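Local atomic coordinates of uncharacterized protein (Deinococcus radiodurans, PDB entry 3NQN), a protein that is of unknown function but binds calcium ions and belongs to a family related to the Bet v 1-like proteins. Residues 8-13 against 107-112; 50-55 against 64-69. All coordinates share one frame; numbering follows the deposited sequence.

Contact 1: 8-13 against 107-112; sequences QSFTLR and FAFQFQ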
loop_
_atom_site.group_PDB
_atom_site.type_symbol
_atom_site.label_atom_id
_atom_site.label_comp_id
_atom_site.label_asym_id
_atom_site.label_seq_id
_atom_site.Cartn_x
_atom_site.Cartn_y
_atom_site.Cartn_z
ATOM N N GLN A 8 -15.223 7.827 -19.382
ATOM C CA GLN A 8 -15.092 7.057 -20.619
ATOM C C GLN A 8 -16.436 6.425 -20.959
ATOM O O GLN A 8 -17.171 5.980 -20.064
ATOM C CB GLN A 8 -14.007 5.981 -20.488
ATOM C CG GLN A 8 -13.771 5.143 -21.738
ATOM C CD GLN A 8 -13.281 5.960 -22.945
ATOM O OE1 GLN A 8 -14.070 6.585 -23.650
ATOM N NE2 GLN A 8 -11.994 5.904 -23.208
ATOM N N SER A 9 -16.802 6.472 -22.235
ATOM C CA SER A 9 -18.018 5.829 -22.688
ATOM C C SER A 9 -17.799 5.195 -24.052
ATOM O O SER A 9 -17.045 5.713 -24.888
ATOM C CB SER A 9 -19.199 6.804 -22.699
ATOM O OG SER A 9 -18.846 8.040 -23.275
ATOM N N PHE A 10 -18.433 4.052 -24.264
ATOM C CA PHE A 10 -18.220 3.303 -25.490
ATOM C C PHE A 10 -19.215 2.177 -25.628
ATOM O O PHE A 10 -19.876 1.787 -24.661
ATOM C CB PHE A 10 -16.784 2.738 -25.515
ATOM C CG PHE A 10 -16.468 1.825 -24.359
ATOM C CD1 PHE A 10 -16.035 2.354 -23.141
ATOM C CD2 PHE A 10 -16.598 0.452 -24.481
ATOM C CE1 PHE A 10 -15.760 1.527 -22.065
ATOM C CE2 PHE A 10 -16.327 -0.382 -23.398
ATOM C CZ PHE A 10 -15.894 0.154 -22.197
ATOM N N THR A 11 -19.298 1.646 -26.835
ATOM C CA THR A 11 -20.187 0.528 -27.142
ATOM C C THR A 11 -19.382 -0.637 -27.675
ATOM O O THR A 11 -18.348 -0.442 -28.263
ATOM C CB THR A 11 -21.273 0.918 -28.171
ATOM O OG1 THR A 11 -20.663 1.520 -29.323
ATOM C CG2 THR A 11 -22.273 1.880 -27.559
ATOM N N LEU A 12 -19.874 -1.848 -27.420
ATOM C CA LEU A 12 -19.258 -3.100 -27.899
ATOM C C LEU A 12 -20.351 -4.112 -28.087
ATOM O O LEU A 12 -21.282 -4.166 -27.291
ATOM C CB LEU A 12 -18.314 -3.697 -26.851
ATOM C CG LEU A 12 -17.022 -3.018 -26.492
ATOM C CD1 LEU A 12 -16.351 -3.803 -25.359
ATOM C CD2 LEU A 12 -16.108 -2.935 -27.725
ATOM N N ARG A 13 -20.212 -4.964 -29.091
ATOM C CA ARG A 13 -21.180 -6.016 -29.330
ATOM C C ARG A 13 -20.700 -7.341 -28.743
ATOM O O ARG A 13 -19.557 -7.746 -28.951
ATOM C CB ARG A 13 -21.443 -6.173 -30.829
ATOM C CG ARG A 13 -22.382 -7.330 -31.178
ATOM C CD ARG A 13 -23.226 -6.992 -32.383
ATOM N NE ARG A 13 -23.950 -8.144 -32.902
ATOM C CZ ARG A 13 -25.151 -8.068 -33.460
ATOM N NH1 ARG A 13 -25.786 -6.907 -33.494
ATOM N NH2 ARG A 13 -25.741 -9.161 -33.930
ATOM N N PHE A 107 -21.337 1.057 -22.399
ATOM C CA PHE A 107 -20.644 1.270 -21.146
ATOM C C PHE A 107 -20.347 2.747 -20.952
ATOM O O PHE A 107 -20.082 3.464 -21.914
ATOM C CB PHE A 107 -19.314 0.509 -21.151
ATOM C CG PHE A 107 -19.463 -0.972 -21.253
ATOM C CD1 PHE A 107 -19.571 -1.745 -20.111
ATOM C CD2 PHE A 107 -19.478 -1.607 -22.502
ATOM C CE1 PHE A 107 -19.726 -3.134 -20.198
ATOM C CE2 PHE A 107 -19.619 -2.980 -22.595
ATOM C CZ PHE A 107 -19.741 -3.749 -21.441
ATOM N N ALA A 108 -20.407 3.182 -19.693
ATOM C CA ALA A 108 -19.947 4.485 -19.273
ATOM C C ALA A 108 -19.263 4.296 -17.908
ATOM O O ALA A 108 -19.839 3.666 -16.994
ATOM C CB ALA A 108 -21.120 5.462 -19.139
ATOM N N PHE A 109 -18.045 4.803 -17.784
ATOM C CA PHE A 109 -17.302 4.764 -16.517
ATOM C C PHE A 109 -16.876 6.135 -16.104
ATOM O O PHE A 109 -16.547 6.969 -16.953
ATOM C CB PHE A 109 -16.075 3.889 -16.643
ATOM C CG PHE A 109 -16.390 2.442 -16.764
ATOM C CD1 PHE A 109 -16.545 1.660 -15.630
ATOM C CD2 PHE A 109 -16.600 1.868 -18.007
ATOM C CE1 PHE A 109 -16.877 0.335 -15.724
ATOM C CE2 PHE A 109 -16.924 0.530 -18.110
ATOM C CZ PHE A 109 -17.069 -0.237 -16.954
ATOM N N GLN A 110 -16.908 6.393 -14.796
ATOM C CA GLN A 110 -16.430 7.684 -14.253
ATOM C C GLN A 110 -15.493 7.408 -13.072
ATOM O O GLN A 110 -15.710 6.467 -12.298
ATOM C CB GLN A 110 -17.592 8.600 -13.824
ATOM C CG GLN A 110 -18.722 8.766 -14.868
ATOM C CD GLN A 110 -19.717 7.608 -14.865
ATOM O OE1 GLN A 110 -20.058 7.075 -13.823
ATOM N NE2 GLN A 110 -20.190 7.232 -16.040
ATOM N N PHE A 111 -14.405 8.180 -13.000
ATOM C CA PHE A 111 -13.420 8.047 -11.945
ATOM C C PHE A 111 -13.189 9.384 -11.317
ATOM O O PHE A 111 -13.110 10.397 -12.013
ATOM C CB PHE A 111 -12.078 7.560 -12.502
ATOM C CG PHE A 111 -12.139 6.242 -13.151
ATOM C CD1 PHE A 111 -12.483 6.133 -14.503
ATOM C CD2 PHE A 111 -11.806 5.097 -12.455
ATOM C CE1 PHE A 111 -12.515 4.910 -15.119
ATOM C CE2 PHE A 111 -11.828 3.875 -13.070
ATOM C CZ PHE A 111 -12.187 3.777 -14.412
ATOM N N GLN A 112 -13.083 9.394 -9.992
ATOM C CA GLN A 112 -12.784 10.609 -9.257
ATOM C C GLN A 112 -11.705 10.276 -8.212
ATOM O O GLN A 112 -11.843 9.326 -7.456
ATOM C CB GLN A 112 -14.061 11.152 -8.585
ATOM C CG GLN A 112 -13.846 12.351 -7.633
ATOM C CD GLN A 112 -13.781 13.689 -8.350
ATOM O OE1 GLN A 112 -14.452 13.900 -9.360
ATOM N NE2 GLN A 112 -13.006 14.615 -7.800
#

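Contact 2: 50-55 against 64-69; sequences GELLVT and LPFRSE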
loop_
_atom_site.group_PDB
_atom_site.type_symbol
_atom_site.label_atom_id
_atom_site.label_comp_id
_atom_site.label_asym_id
_atom_site.label_seq_id
_atom_site.Cartn_x
_atom_site.Cartn_y
_atom_site.Cartn_z
ATOM N N GLY A 50 -10.193 -2.766 -5.477
ATOM C CA GLY A 50 -8.871 -2.828 -6.046
ATOM C C GLY A 50 -8.149 -1.534 -5.795
ATOM O O GLY A 50 -8.478 -0.810 -4.858
ATOM N N GLU A 51 -7.188 -1.215 -6.650
ATOM C CA GLU A 51 -6.417 0.005 -6.474
ATOM C C GLU A 51 -5.861 0.508 -7.793
ATOM O O GLU A 51 -5.652 -0.264 -8.723
ATOM C CB GLU A 51 -5.279 -0.239 -5.449
ATOM C CG GLU A 51 -4.337 -1.369 -5.843
ATOM C CD GLU A 51 -3.523 -1.947 -4.674
ATOM O OE1 GLU A 51 -3.786 -1.615 -3.493
ATOM O OE2 GLU A 51 -2.634 -2.766 -4.952
ATOM N N LEU A 52 -5.719 1.820 -7.897
ATOM C CA LEU A 52 -5.042 2.435 -9.011
ATOM C C LEU A 52 -3.695 2.899 -8.513
ATOM O O LEU A 52 -3.553 3.250 -7.329
ATOM C CB LEU A 52 -5.820 3.639 -9.548
ATOM C CG LEU A 52 -7.179 3.395 -10.208
ATOM C CD1 LEU A 52 -8.146 2.840 -9.188
ATOM C CD2 LEU A 52 -7.723 4.707 -10.814
ATOM N N LEU A 53 -2.709 2.934 -9.408
ATOM C CA LEU A 53 -1.357 3.329 -9.033
ATOM C C LEU A 53 -1.023 4.727 -9.545
ATOM O O LEU A 53 -1.128 5.004 -10.737
ATOM C CB LEU A 53 -0.340 2.320 -9.566
ATOM C CG LEU A 53 -0.501 0.857 -9.104
ATOM C CD1 LEU A 53 0.642 -0.000 -9.672
ATOM C CD2 LEU A 53 -0.535 0.767 -7.599
ATOM N N VAL A 54 -0.705 5.618 -8.618
ATOM C CA VAL A 54 -0.237 6.958 -8.938
ATOM C C VAL A 54 1.269 6.981 -8.707
ATOM O O VAL A 54 1.739 6.759 -7.579
ATOM C CB VAL A 54 -0.902 8.023 -8.035
ATOM C CG1 VAL A 54 -0.333 9.434 -8.348
ATOM C CG2 VAL A 54 -2.419 7.991 -8.201
ATOM N N THR A 55 2.022 7.247 -9.769
ATOM C CA THR A 55 3.474 7.264 -9.699
ATOM C C THR A 55 4.002 8.666 -9.490
ATOM O O THR A 55 3.736 9.559 -10.287
ATOM C CB THR A 55 4.101 6.682 -10.991
ATOM O OG1 THR A 55 3.662 5.336 -11.162
ATOM C CG2 THR A 55 5.620 6.699 -10.911
ATOM N N LEU A 64 -3.878 3.774 -4.609
ATOM C CA LEU A 64 -5.101 4.425 -4.128
ATOM C C LEU A 64 -6.239 3.409 -4.250
ATOM O O LEU A 64 -6.591 2.983 -5.374
ATOM C CB LEU A 64 -5.431 5.672 -4.975
ATOM C CG LEU A 64 -4.636 6.967 -4.763
ATOM C CD1 LEU A 64 -3.133 6.783 -5.015
ATOM C CD2 LEU A 64 -5.221 8.097 -5.660
ATOM N N PRO A 65 -6.831 3.017 -3.115
ATOM C CA PRO A 65 -7.855 2.008 -3.200
ATOM C C PRO A 65 -9.198 2.553 -3.705
ATOM O O PRO A 65 -9.421 3.778 -3.726
ATOM C CB PRO A 65 -7.981 1.528 -1.756
ATOM C CG PRO A 65 -7.624 2.715 -0.944
ATOM C CD PRO A 65 -6.587 3.447 -1.723
ATOM N N PHE A 66 -10.031 1.641 -4.181
ATOM C CA PHE A 66 -11.426 1.924 -4.472
ATOM C C PHE A 66 -12.212 0.701 -4.074
ATOM O O PHE A 66 -11.664 -0.411 -3.990
ATOM C CB PHE A 66 -11.669 2.226 -5.951
ATOM C CG PHE A 66 -11.590 1.004 -6.855
ATOM C CD1 PHE A 66 -12.726 0.224 -7.104
ATOM C CD2 PHE A 66 -10.407 0.656 -7.466
ATOM C CE1 PHE A 66 -12.656 -0.886 -7.921
ATOM C CE2 PHE A 66 -10.335 -0.461 -8.278
ATOM C CZ PHE A 66 -11.470 -1.235 -8.498
ATOM N N ARG A 67 -13.491 0.917 -3.816
ATOM C CA ARG A 67 -14.420 -0.139 -3.530
ATOM C C ARG A 67 -15.792 0.346 -4.013
ATOM O O ARG A 67 -16.227 1.469 -3.680
ATOM C CB ARG A 67 -14.443 -0.438 -2.039
ATOM C CG ARG A 67 -15.124 -1.739 -1.671
ATOM C CD ARG A 67 -14.882 -2.097 -0.180
ATOM N NE ARG A 67 -15.269 -3.484 0.120
ATOM C CZ ARG A 67 -14.414 -4.491 0.364
ATOM N NH1 ARG A 67 -13.091 -4.295 0.365
ATOM N NH2 ARG A 67 -14.890 -5.703 0.617
ATOM N N SER A 68 -16.461 -0.481 -4.794
ATOM C CA SER A 68 -17.752 -0.127 -5.356
ATOM C C SER A 68 -18.787 -1.244 -5.176
ATOM O O SER A 68 -18.466 -2.422 -5.232
ATOM C CB SER A 68 -17.615 0.185 -6.829
ATOM O OG SER A 68 -16.729 1.277 -7.062
ATOM N N GLU A 69 -20.028 -0.836 -4.996
ATOM C CA GLU A 69 -21.155 -1.747 -4.857
ATOM C C GLU A 69 -21.632 -2.161 -6.241
ATOM O O GLU A 69 -21.722 -1.323 -7.156
ATOM C CB GLU A 69 -22.283 -1.027 -4.106
ATOM C CG GLU A 69 -23.557 -1.832 -3.916
ATOM C CD GLU A 69 -24.696 -0.986 -3.350
ATOM O OE1 GLU A 69 -24.523 0.255 -3.241
ATOM O OE2 GLU A 69 -25.768 -1.556 -3.035
#

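Contact 1: 8-13 against 107-112
Gln8 and Phe10 pair antiparallel with Phe109 and Phe107, each as a hydrogen-bonded pair, while Ser9 faces Ala108 between them as a non-hydrogen-bonded pair. The first and last strands in chain order thus lie side by side, and 5-13 is an outermost strand of the antiparallel sheet within the chain, an arrangement consistent with a Bet v 1-like fold in which a long C-terminal helix packs on the sheet. Four backbone bonds make the ladder, the shortest from Phe109 N to Gln8 O at 2.7 Å.

Phe10, Phe107 and Phe109 share the face that meets helix 122-153. Phe10 CG sits between its own backbone N and carbonyl carbon (chi1 59°), which swings the ring across the strand gap to lie above the CB of Phe107, 3.8 Å from the Phe10 centroid in a CH-pi contact. The two rings are nearly parallel, their planes 20° apart, but displaced laterally past one another, with little face-to-face stacking. Leu147 of the helix rests on Phe109, and Leu151 on both Phe10 and Phe107. Were Phe10 cut back to an alanine, Phe107 CB would probably lose the ring over it and a gap would be likely to open beside Pro148 and Leu151. Phe10 also reaches Phe109, its CE1 meeting the edge of that ring at CD2, 4.2 Å away.

Contact 2: 50-55 against 64-69
The ring of Phe66 reaches across to the neighbouring strand and lies against the backbone of Gly50, with Gly50 N over one face, 3.6 Å above the ring plane and toward its rim. Phe66 CG takes the position between its backbone N and carbonyl carbon (chi1 73°), and this brings the ring over the glycine. Contact is close, Phe66 CE2 standing 3.5 Å from Gly50 C; a CB at Gly50 would come on this same face and would probably be squeezed by Phe66 CE2, so the missing side chain makes the room.

Leu52 meets the same ring from farther along its strand. Its side chain crosses that of Phe66 at about a right angle, and Leu52 CD1 touches Phe66 CD2 at 3.6 Å. Val54 and Leu64 come together next, at a slant, and the methyls Val54 CG2 and Leu64 CD1 are pressed to 3.5 Å, tighter than usual for carbons.

These residues line the inner face of the hairpin formed by strands 47-56 and 60-73. Thr139 and Leu140 of helix 122-153 lie on Leu52, while Val91 and Val93 of strand 90-99 meet Leu64 and Phe66. The opposite face carries Glu51 and Pro65, a non-hydrogen-bonded pair, and there the Glu51 carboxylate turns away to a salt bridge with Arg39.

Gly50 pairs with Phe66, and Leu52 with Leu64, through two backbone bonds each. The Phe66 N to Gly50 O bond is 3.0 Å long, its donor lying above the carbonyl plane, 36° out of it. The chemistry thus separates by face: the buried face is held by hydrocarbon packing, the peptide groups between the strands are paired by the ladder, and charge lies on the face of Glu51, near a bound calcium ion.

Overall arrangement
Both contacts belong to one antiparallel sheet and put aromatic and aliphatic side chains against helix 122-153, with centres about 17 Å apart. Contact 1 joins strands far apart in sequence at an outer margin of the sheet and is partly buried; contact 2 is a local hairpin, lies wholly within the span between 8-13 and 107-112, and is buried. Strand 90-99 serves both, flanking 107-112 and also packing its side chains on Leu52, Leu64 and Phe66. The chemistry follows place: at the margin one phenylalanine touches two on the next strand, whereas in the hairpin a phenylalanine lies on a glycine backbone and aliphatic side chains pack beside it.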